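PDB 6HBS: aminopentol aminotransferase from Sphingopyxis macrogoltabida, which transfers the amino group of aminopentol (hydrolysed fumonisin B1) to pyruvate with the help of pyridoxal 5'-phosphate, a step in fumonisin breakdown. Local coordinates for residues Leu128-Ala131 and Thr137-Cys140; Ala168-Asn173 and Leu210-Thr215; Asp180-His185 and Arg217-Glu222. All blocks are in the same frame, centred on the assembly; numbering follows the deposited sequence.

Interaction 1. Residues Leu128-Ala131 and Thr137-Cys140; sequences LARA and TILC
Arg-130 and Ile-138 make a small, buried helix-on-sheet contact. It lies where helix 118-133 gives way to strand 137-141 of the large sheet. The guanidinium of Arg-130 spreads one face over Ile-138 CG1. NH2 of Arg-130 is 3.7 Å from that carbon, and NE of Arg-130 is 3.8 Å from it. The two side chains cross at about a right angle. The Arg-130 chain is extended from CG to NE, and this brings the flat group from the helix to the strand. Two of its nitrogens bond to main-chain carbonyls. NE bonds to the carbonyl of Lys-136, and NH2 makes a weak bond to the carbonyl of His-166. These bonds probably fix the turn of the guanidinium above the isoleucine. Ile-138 CG1 stands beside its own backbone N (chi1 -62°), and its tip CD1 comes to 4.5 Å from Ala-129 CB. Leu-160 of the second subunit also packs on Arg-130. Ile-138 and Ala-129 both continue onto strand 189-194, through Phe-193 and Ala-191. The contact is a short helix-to-strand connection in the large pyridoxal-phosphate-binding domain of class-III aminotransferases.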
loop_
_atom_site.group_PDB
_atom_site.type_symbol
_atom_site.label_atom_id
_atom_site.label_comp_id
_atom_site.label_asym_id
_atom_site.label_seq_id
_atom_site.Cartn_x
_atom_site.Cartn_y
_atom_site.Cartn_z
ATOM N N LEU A 128 -4.181 -15.572 -6.376
ATOM C CA LEU A 128 -3.268 -16.645 -6.756
ATOM C C LEU A 128 -3.952 -18.011 -6.572
ATOM O O LEU A 128 -3.890 -18.841 -7.468
ATOM C CB LEU A 128 -1.990 -16.565 -5.924
ATOM C CG LEU A 128 -0.778 -17.350 -6.418
ATOM C CD1 LEU A 128 0.498 -16.775 -5.796
ATOM C CD2 LEU A 128 -0.846 -18.828 -6.065
ATOM N N ALA A 129 -4.548 -18.246 -5.395
ATOM C CA ALA A 129 -5.116 -19.560 -5.073
ATOM C C ALA A 129 -6.256 -19.923 -6.041
ATOM O O ALA A 129 -6.335 -21.082 -6.468
ATOM C CB ALA A 129 -5.554 -19.615 -3.635
ATOM N N ARG A 130 -7.093 -18.946 -6.405
ATOM C CA ARG A 130 -8.159 -19.141 -7.349
ATOM C C ARG A 130 -7.577 -19.450 -8.736
ATOM O O ARG A 130 -8.047 -20.382 -9.387
ATOM C CB ARG A 130 -9.083 -17.924 -7.359
ATOM C CG ARG A 130 -9.904 -17.774 -6.093
ATOM C CD ARG A 130 -10.748 -16.513 -6.047
ATOM N NE ARG A 130 -11.740 -16.675 -4.989
ATOM C CZ ARG A 130 -12.380 -15.682 -4.396
ATOM N NH1 ARG A 130 -12.114 -14.423 -4.738
ATOM N NH2 ARG A 130 -13.290 -15.960 -3.470
ATOM N N ALA A 131 -6.552 -18.692 -9.182
ATOM C CA ALA A 131 -5.849 -18.991 -10.445
ATOM C C ALA A 131 -5.248 -20.401 -10.456
ATOM O O ALA A 131 -5.298 -21.081 -11.492
ATOM C CB ALA A 131 -4.770 -17.979 -10.735
ATOM N N THR A 137 -13.749 -21.069 -3.729
ATOM C CA THR A 137 -14.042 -20.850 -2.312
ATOM C C THR A 137 -12.750 -20.625 -1.519
ATOM O O THR A 137 -11.812 -21.425 -1.543
ATOM C CB THR A 137 -14.914 -21.960 -1.697
ATOM O OG1 THR A 137 -16.143 -22.042 -2.435
ATOM C CG2 THR A 137 -15.222 -21.670 -0.241
ATOM N N ILE A 138 -12.752 -19.531 -0.768
ATOM C CA ILE A 138 -11.675 -19.212 0.170
ATOM C C ILE A 138 -12.191 -19.457 1.598
ATOM O O ILE A 138 -13.204 -18.898 1.987
ATOM C CB ILE A 138 -11.211 -17.754 -0.031
ATOM C CG1 ILE A 138 -10.656 -17.548 -1.439
ATOM C CG2 ILE A 138 -10.210 -17.356 1.038
ATOM C CD1 ILE A 138 -9.322 -18.180 -1.705
ATOM N N LEU A 139 -11.497 -20.305 2.353
ATOM C CA LEU A 139 -11.921 -20.582 3.743
ATOM C C LEU A 139 -11.149 -19.694 4.727
ATOM O O LEU A 139 -9.918 -19.767 4.776
ATOM C CB LEU A 139 -11.685 -22.057 4.059
ATOM C CG LEU A 139 -12.518 -23.050 3.239
ATOM C CD1 LEU A 139 -12.260 -24.483 3.687
ATOM C CD2 LEU A 139 -13.984 -22.686 3.274
ATOM N N CYS A 140 -11.876 -18.937 5.552
ATOM C CA CYS A 140 -11.262 -18.115 6.609
ATOM C C CYS A 140 -11.953 -18.447 7.940
ATOM O O CYS A 140 -13.083 -18.939 7.957
ATOM C CB CYS A 140 -11.399 -16.627 6.294
ATOM S SG CYS A 140 -10.583 -16.181 4.735
#

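Interaction 2. Residues Ala168-Asn173 and Leu210-Thr215; sequences AYYTYN and LEFART
The backbones come closest at Asn-173 and Phe-212, whose CA atoms are 5.2 Å apart, where the chain leaving strand 167-170 passes the first turn of helix 210-223. Phe-212 is the centre of the contact. Its CG is anti to the backbone N (chi1 164°), which sends the ring off the helix into the bend of the other segment. The backbone of Asn-173 lies over one face of this ring. Asn-173 N sits above the ring centre, and Asn-173 CA is 3.5 Å from Phe-212 CG.

Two tyrosines meet the outer part of the ring. Phe-212 turns an edge to the face of Tyr-172, with CE2 3.7 Å from Tyr-172 CE1. This is an edge-to-face pair, with centroids 4.9 Å apart and planes tilted by 55°. Tyr-170 meets Phe-212 rim to rim, and neither ring covers the other. Its CE2 is 3.5 Å from Phe-212 CE1, and the planes differ by 35°. Both tyrosines are anchored at the far end: Tyr-170 OH bonds to the carbonyl of Phe-193, and Tyr-172 OH to that of Thr-195.

The Asn-173 amide stands almost perpendicular to the Phe-212 ring. Its OD1 is 3.5 Å from Phe-212 CD2 and accepts a hydrogen bond from Gln-209 N. Its ND2 bonds to the carbonyl of Leu-207. The amide thus ties the loop to the residues just ahead of the helix.

Tyr-170, Tyr-172 and Phe-212 form an aromatic cluster. Here it joins strand 167-170, outermost in the sheet within this chain, and the segment that follows it to a covering helix in the alpha/beta domain of the class-III aminotransferase fold.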
loop_
_atom_site.group_PDB
_atom_site.type_symbol
_atom_site.label_atom_id
_atom_site.label_comp_id
_atom_site.label_asym_id
_atom_site.label_seq_id
_atom_site.Cartn_x
_atom_site.Cartn_y
_atom_site.Cartn_z
ATOM N N ALA A 168 -15.968 -18.539 2.676
ATOM C CA ALA A 168 -16.718 -19.319 3.657
ATOM C C ALA A 168 -15.874 -19.467 4.924
ATOM O O ALA A 168 -14.675 -19.271 4.881
ATOM C CB ALA A 168 -17.116 -20.666 3.090
ATOM N N TYR A 169 -16.517 -19.868 6.028
ATOM C CA TYR A 169 -15.924 -19.677 7.352
ATOM C C TYR A 169 -15.911 -20.997 8.107
ATOM O O TYR A 169 -16.768 -21.888 7.868
ATOM C CB TYR A 169 -16.641 -18.554 8.090
ATOM C CG TYR A 169 -16.606 -17.232 7.360
ATOM C CD1 TYR A 169 -15.480 -16.419 7.375
ATOM C CD2 TYR A 169 -17.685 -16.824 6.594
ATOM C CE1 TYR A 169 -15.448 -15.219 6.674
ATOM C CE2 TYR A 169 -17.666 -15.638 5.877
ATOM C CZ TYR A 169 -16.549 -14.824 5.927
ATOM O OH TYR A 169 -16.543 -13.662 5.209
ATOM N N TYR A 170 -14.905 -21.122 8.979
ATOM C CA TYR A 170 -14.768 -22.207 9.935
ATOM C C TYR A 170 -14.433 -21.575 11.296
ATOM O O TYR A 170 -14.098 -20.394 11.367
ATOM C CB TYR A 170 -13.699 -23.212 9.493
ATOM C CG TYR A 170 -12.301 -22.633 9.415
ATOM C CD1 TYR A 170 -11.813 -22.031 8.259
ATOM C CD2 TYR A 170 -11.474 -22.638 10.516
ATOM C CE1 TYR A 170 -10.541 -21.477 8.205
ATOM C CE2 TYR A 170 -10.197 -22.101 10.482
ATOM C CZ TYR A 170 -9.723 -21.510 9.326
ATOM O OH TYR A 170 -8.464 -20.940 9.342
ATOM N N THR A 171 -14.528 -22.365 12.367
ATOM C CA THR A 171 -14.130 -21.914 13.739
ATOM C C THR A 171 -12.640 -22.171 13.942
ATOM O O THR A 171 -12.166 -23.289 13.792
ATOM C CB THR A 171 -14.939 -22.637 14.824
ATOM O OG1 THR A 171 -16.282 -22.316 14.511
ATOM C CG2 THR A 171 -14.597 -22.199 16.234
ATOM N N TYR A 172 -11.896 -21.120 14.293
ATOM C CA TYR A 172 -10.475 -21.247 14.509
ATOM C C TYR A 172 -10.230 -22.308 15.581
ATOM O O TYR A 172 -10.936 -22.311 16.577
ATOM C CB TYR A 172 -9.838 -19.911 14.941
ATOM C CG TYR A 172 -8.330 -19.947 14.882
ATOM C CD1 TYR A 172 -7.655 -19.766 13.678
ATOM C CD2 TYR A 172 -7.569 -20.194 16.011
ATOM C CE1 TYR A 172 -6.270 -19.810 13.603
ATOM C CE2 TYR A 172 -6.184 -20.223 15.953
ATOM C CZ TYR A 172 -5.529 -20.013 14.750
ATOM O OH TYR A 172 -4.172 -20.110 14.685
ATOM N N ASN A 173 -9.195 -23.147 15.382
ATOM C CA ASN A 173 -8.740 -24.131 16.337
ATOM C C ASN A 173 -9.730 -25.301 16.452
ATOM O O ASN A 173 -9.620 -26.087 17.391
ATOM C CB ASN A 173 -8.411 -23.537 17.720
ATOM C CG ASN A 173 -6.920 -23.307 17.883
ATOM O OD1 ASN A 173 -6.142 -23.879 17.127
ATOM N ND2 ASN A 173 -6.518 -22.515 18.872
ATOM N N LEU A 210 -2.252 -28.188 17.558
ATOM C CA LEU A 210 -1.590 -29.061 16.642
ATOM C C LEU A 210 -2.617 -29.779 15.754
ATOM O O LEU A 210 -2.432 -29.875 14.551
ATOM C CB LEU A 210 -0.773 -30.035 17.491
ATOM C CG LEU A 210 0.156 -30.967 16.730
ATOM C CD1 LEU A 210 1.023 -30.197 15.744
ATOM C CD2 LEU A 210 1.010 -31.768 17.711
ATOM N N GLU A 211 -3.709 -30.283 16.341
ATOM C CA GLU A 211 -4.620 -31.091 15.559
ATOM C C GLU A 211 -5.271 -30.188 14.509
ATOM O O GLU A 211 -5.539 -30.640 13.399
ATOM C CB GLU A 211 -5.643 -31.841 16.421
ATOM C CG GLU A 211 -5.701 -33.328 16.083
ATOM C CD GLU A 211 -4.335 -33.998 15.930
ATOM O OE1 GLU A 211 -4.010 -34.435 14.804
ATOM O OE2 GLU A 211 -3.572 -34.051 16.920
ATOM N N PHE A 212 -5.500 -28.919 14.867
ATOM C CA PHE A 212 -6.124 -27.968 13.939
ATOM C C PHE A 212 -5.185 -27.754 12.738
ATOM O O PHE A 212 -5.598 -27.833 11.603
ATOM C CB PHE A 212 -6.528 -26.690 14.678
ATOM C CG PHE A 212 -6.820 -25.541 13.751
ATOM C CD1 PHE A 212 -7.948 -25.553 12.946
ATOM C CD2 PHE A 212 -5.944 -24.469 13.650
ATOM C CE1 PHE A 212 -8.220 -24.498 12.085
ATOM C CE2 PHE A 212 -6.216 -23.415 12.789
ATOM C CZ PHE A 212 -7.338 -23.434 11.994
ATOM N N ALA A 213 -3.904 -27.506 13.022
ATOM C CA ALA A 213 -2.894 -27.183 12.004
ATOM C C ALA A 213 -2.651 -28.384 11.081
ATOM O O ALA A 213 -2.570 -28.217 9.878
ATOM C CB ALA A 213 -1.620 -26.693 12.677
ATOM N N ARG A 214 -2.565 -29.597 11.654
ATOM C CA ARG A 214 -2.410 -30.803 10.869
ATOM C C ARG A 214 -3.617 -31.004 9.953
ATOM O O ARG A 214 -3.477 -31.308 8.801
ATOM C CB ARG A 214 -2.225 -32.023 11.769
ATOM C CG ARG A 214 -0.831 -32.116 12.352
ATOM C CD ARG A 214 -0.778 -33.067 13.527
ATOM N NE ARG A 214 0.597 -33.136 13.997
ATOM C CZ ARG A 214 1.008 -33.817 15.069
ATOM N NH1 ARG A 214 0.136 -34.252 15.969
ATOM N NH2 ARG A 214 2.299 -34.062 15.227
ATOM N N THR A 215 -4.823 -30.827 10.480
ATOM C CA THR A 215 -5.980 -30.988 9.657
ATOM C C THR A 215 -5.972 -29.965 8.496
ATOM O O THR A 215 -6.329 -30.295 7.381
ATOM C CB THR A 215 -7.258 -30.869 10.476
ATOM O OG1 THR A 215 -7.192 -31.860 11.501
ATOM C CG2 THR A 215 -8.491 -31.029 9.610
#

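Interaction 3. Residues Asp180-His185 and Arg217-Glu222; sequences DAFKAH and RKCCDE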
loop_
_atom_site.group_PDB
_atom_site.type_symbol
_atom_site.label_atom_id
_atom_site.label_comp_id
_atom_site.label_asym_id
_atom_site.label_seq_id
_atom_site.Cartn_x
_atom_site.Cartn_y
_atom_site.Cartn_z
ATOM N N ASP A 180 -15.382 -29.909 8.044
ATOM C CA ASP A 180 -16.706 -29.712 7.555
ATOM C C ASP A 180 -16.740 -28.619 6.487
ATOM O O ASP A 180 -17.488 -28.747 5.524
ATOM C CB ASP A 180 -17.698 -29.356 8.655
ATOM C CG ASP A 180 -18.020 -30.533 9.570
ATOM O OD1 ASP A 180 -17.771 -31.681 9.179
ATOM O OD2 ASP A 180 -18.516 -30.283 10.666
ATOM N N ALA A 181 -15.991 -27.531 6.694
ATOM C CA ALA A 181 -16.000 -26.446 5.749
ATOM C C ALA A 181 -15.533 -26.930 4.376
ATOM O O ALA A 181 -16.040 -26.445 3.325
ATOM C CB ALA A 181 -15.125 -25.314 6.264
ATOM N N PHE A 182 -14.549 -27.836 4.364
ATOM C CA PHE A 182 -14.051 -28.414 3.111
ATOM C C PHE A 182 -15.192 -29.179 2.408
ATOM O O PHE A 182 -15.293 -29.173 1.154
ATOM C CB PHE A 182 -12.857 -29.341 3.340
ATOM C CG PHE A 182 -11.514 -28.670 3.216
ATOM C CD1 PHE A 182 -10.928 -28.072 4.314
ATOM C CD2 PHE A 182 -10.861 -28.613 1.991
ATOM C CE1 PHE A 182 -9.703 -27.422 4.184
ATOM C CE2 PHE A 182 -9.639 -27.980 1.866
ATOM C CZ PHE A 182 -9.063 -27.386 2.962
ATOM N N LYS A 183 -16.024 -29.870 3.200
ATOM C CA LYS A 183 -17.040 -30.763 2.600
ATOM C C LYS A 183 -18.297 -29.976 2.233
ATOM O O LYS A 183 -19.017 -30.378 1.320
ATOM C CB LYS A 183 -17.333 -31.960 3.510
ATOM C CG LYS A 183 -16.213 -32.983 3.547
ATOM C CD LYS A 183 -16.286 -33.905 4.734
ATOM C CE LYS A 183 -14.962 -34.590 5.012
ATOM N NZ LYS A 183 -14.416 -35.209 3.778
ATOM N N ALA A 184 -18.554 -28.867 2.915
ATOM C CA ALA A 184 -19.693 -28.028 2.629
ATOM C C ALA A 184 -19.568 -27.368 1.243
ATOM O O ALA A 184 -20.562 -27.068 0.654
ATOM C CB ALA A 184 -19.846 -27.000 3.713
ATOM N N HIS A 185 -18.334 -27.174 0.759
ATOM C CA HIS A 185 -18.024 -26.665 -0.560
ATOM C C HIS A 185 -17.152 -27.697 -1.274
ATOM O O HIS A 185 -16.076 -27.372 -1.844
ATOM C CB HIS A 185 -17.330 -25.301 -0.407
ATOM C CG HIS A 185 -18.263 -24.208 0.005
ATOM N ND1 HIS A 185 -18.483 -23.874 1.330
ATOM C CD2 HIS A 185 -19.074 -23.423 -0.724
ATOM C CE1 HIS A 185 -19.377 -22.923 1.393
ATOM N NE2 HIS A 185 -19.765 -22.639 0.151
ATOM N N ARG A 217 -3.396 -28.803 6.989
ATOM C CA ARG A 217 -2.368 -29.189 6.017
ATOM C C ARG A 217 -2.843 -30.428 5.246
ATOM O O ARG A 217 -2.664 -30.532 4.039
ATOM C CB ARG A 217 -1.029 -29.425 6.714
ATOM C CG ARG A 217 0.109 -29.920 5.821
ATOM C CD ARG A 217 0.635 -28.931 4.778
ATOM N NE ARG A 217 -0.225 -28.778 3.614
ATOM C CZ ARG A 217 -0.047 -27.900 2.615
ATOM N NH1 ARG A 217 0.814 -26.896 2.737
ATOM N NH2 ARG A 217 -0.735 -28.031 1.489
ATOM N N LYS A 218 -3.450 -31.378 5.957
ATOM C CA LYS A 218 -3.920 -32.632 5.341
ATOM C C LYS A 218 -5.100 -32.403 4.385
ATOM O O LYS A 218 -5.134 -32.968 3.309
ATOM C CB LYS A 218 -4.275 -33.641 6.442
ATOM C CG LYS A 218 -4.888 -34.942 5.941
ATOM C CD LYS A 218 -5.358 -35.875 7.056
ATOM C CE LYS A 218 -6.569 -35.361 7.814
ATOM N NZ LYS A 218 -7.764 -35.258 6.939
ATOM N N CYS A 219 -6.084 -31.592 4.751
ATOM C CA CYS A 219 -7.183 -31.312 3.858
ATOM C C CYS A 219 -6.684 -30.577 2.608
ATOM O O CYS A 219 -7.151 -30.841 1.482
ATOM C CB CYS A 219 -8.261 -30.487 4.542
ATOM S SG CYS A 219 -9.153 -31.436 5.802
ATOM N N CYS A 220 -5.740 -29.651 2.798
ATOM C CA CYS A 220 -5.177 -28.952 1.662
ATOM C C CYS A 220 -4.454 -29.959 0.761
ATOM O O CYS A 220 -4.689 -29.986 -0.438
ATOM C CB CYS A 220 -4.265 -27.807 2.110
ATOM S SG CYS A 220 -5.206 -26.345 2.604
ATOM N N ASP A 221 -3.612 -30.803 1.363
ATOM C CA ASP A 221 -2.898 -31.851 0.631
ATOM C C ASP A 221 -3.879 -32.708 -0.180
ATOM O O ASP A 221 -3.666 -32.934 -1.374
ATOM C CB ASP A 221 -2.052 -32.734 1.552
ATOM C CG ASP A 221 -0.771 -32.076 2.040
ATOM O OD1 ASP A 221 -0.404 -31.026 1.497
ATOM O OD2 ASP A 221 -0.168 -32.589 2.981
ATOM N N GLU A 222 -4.944 -33.192 0.452
ATOM C CA GLU A 222 -5.819 -34.154 -0.235
ATOM C C GLU A 222 -6.609 -33.464 -1.360
ATOM O O GLU A 222 -6.975 -34.109 -2.317
ATOM C CB GLU A 222 -6.721 -34.864 0.775
ATOM C CG GLU A 222 -5.988 -35.949 1.561
ATOM C CD GLU A 222 -6.685 -36.476 2.819
ATOM O OE1 GLU A 222 -7.841 -36.051 3.085
ATOM O OE2 GLU A 222 -6.059 -37.288 3.555
#
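The Phe-182 ring carries Cys-219 on one face and meets Cys-220 at its edge. Two helices, 175-184 and 210-223, pack here side by side on the large sheet of the class-III aminotransferase domain. Their nearest CA atoms, those of Phe-182 and Cys-219, are 7.5 Å apart.

Cys-219 CB lies over the ring, somewhat toward the rim. It is 3.5 Å from the centroid of Phe-182, only 16° off the ring normal, in a CH-pi contact. The closest ring atom is Phe-182 CE1, 3.4 Å from Cys-219 CB. The sulfur of Cys-219 is over the same face but farther off. Its SG is 4.5 Å from the centroid of the Phe-182 ring and nearest to CD1. With SG anti to the carbonyl carbon of Cys-219 (chi1 -70°), the sulfur is laid over the CD1 side of the ring. The face therefore receives a methylene at close range and a sulfur beside it.

Cys-220 starts out pointing away from the other helix, yet its sulfur still reaches the ring. It approaches nearly in the ring plane, 81° off the normal, at the end of the phenyl group. The two cysteines thus make two different sulfur-aromatic contacts with one ring.

All three residues are buried. Below them lies the sheet: Phe-182 also touches Leu-139, Ile-189 and Val-192, and Cys-220 shares Val-192. The ring is a wedge between the two helices and the strands beneath.

Elsewhere on helix 210-223, Arg-217 NH2 forms a salt bridge with Asp-221 OD1 at 3.0 Å and has a second acidic partner in Asp-252. At the inner end of the contact, Phe-182 CZ is 4.0 Å from Cys-220 SG.

How the interactions relate
From the N terminus, interaction 1 comes first. It closes the short connection between helix 118-133 and strand 137-141, before the other two open. Strand 167-170 then lies beside strand 137-141, and backbone bonds between Ala-168 and both Ile-138 and Cys-140 join interactions 1 and 2. Helix 175-184 follows and supplies the first segment of interaction 3. Helix 210-223 supplies the second segments of both interactions 2 and 3. Because 180-185 lies between 168-173 and 210-215, and 217-222 follows, the two contacts cross; 168-173 meets the start of helix 210-223 and 180-185 its later turns. Leu-139 of strand 137-141 packs on Ala-181. Together the contacts fasten three helices to one border of the large sheet.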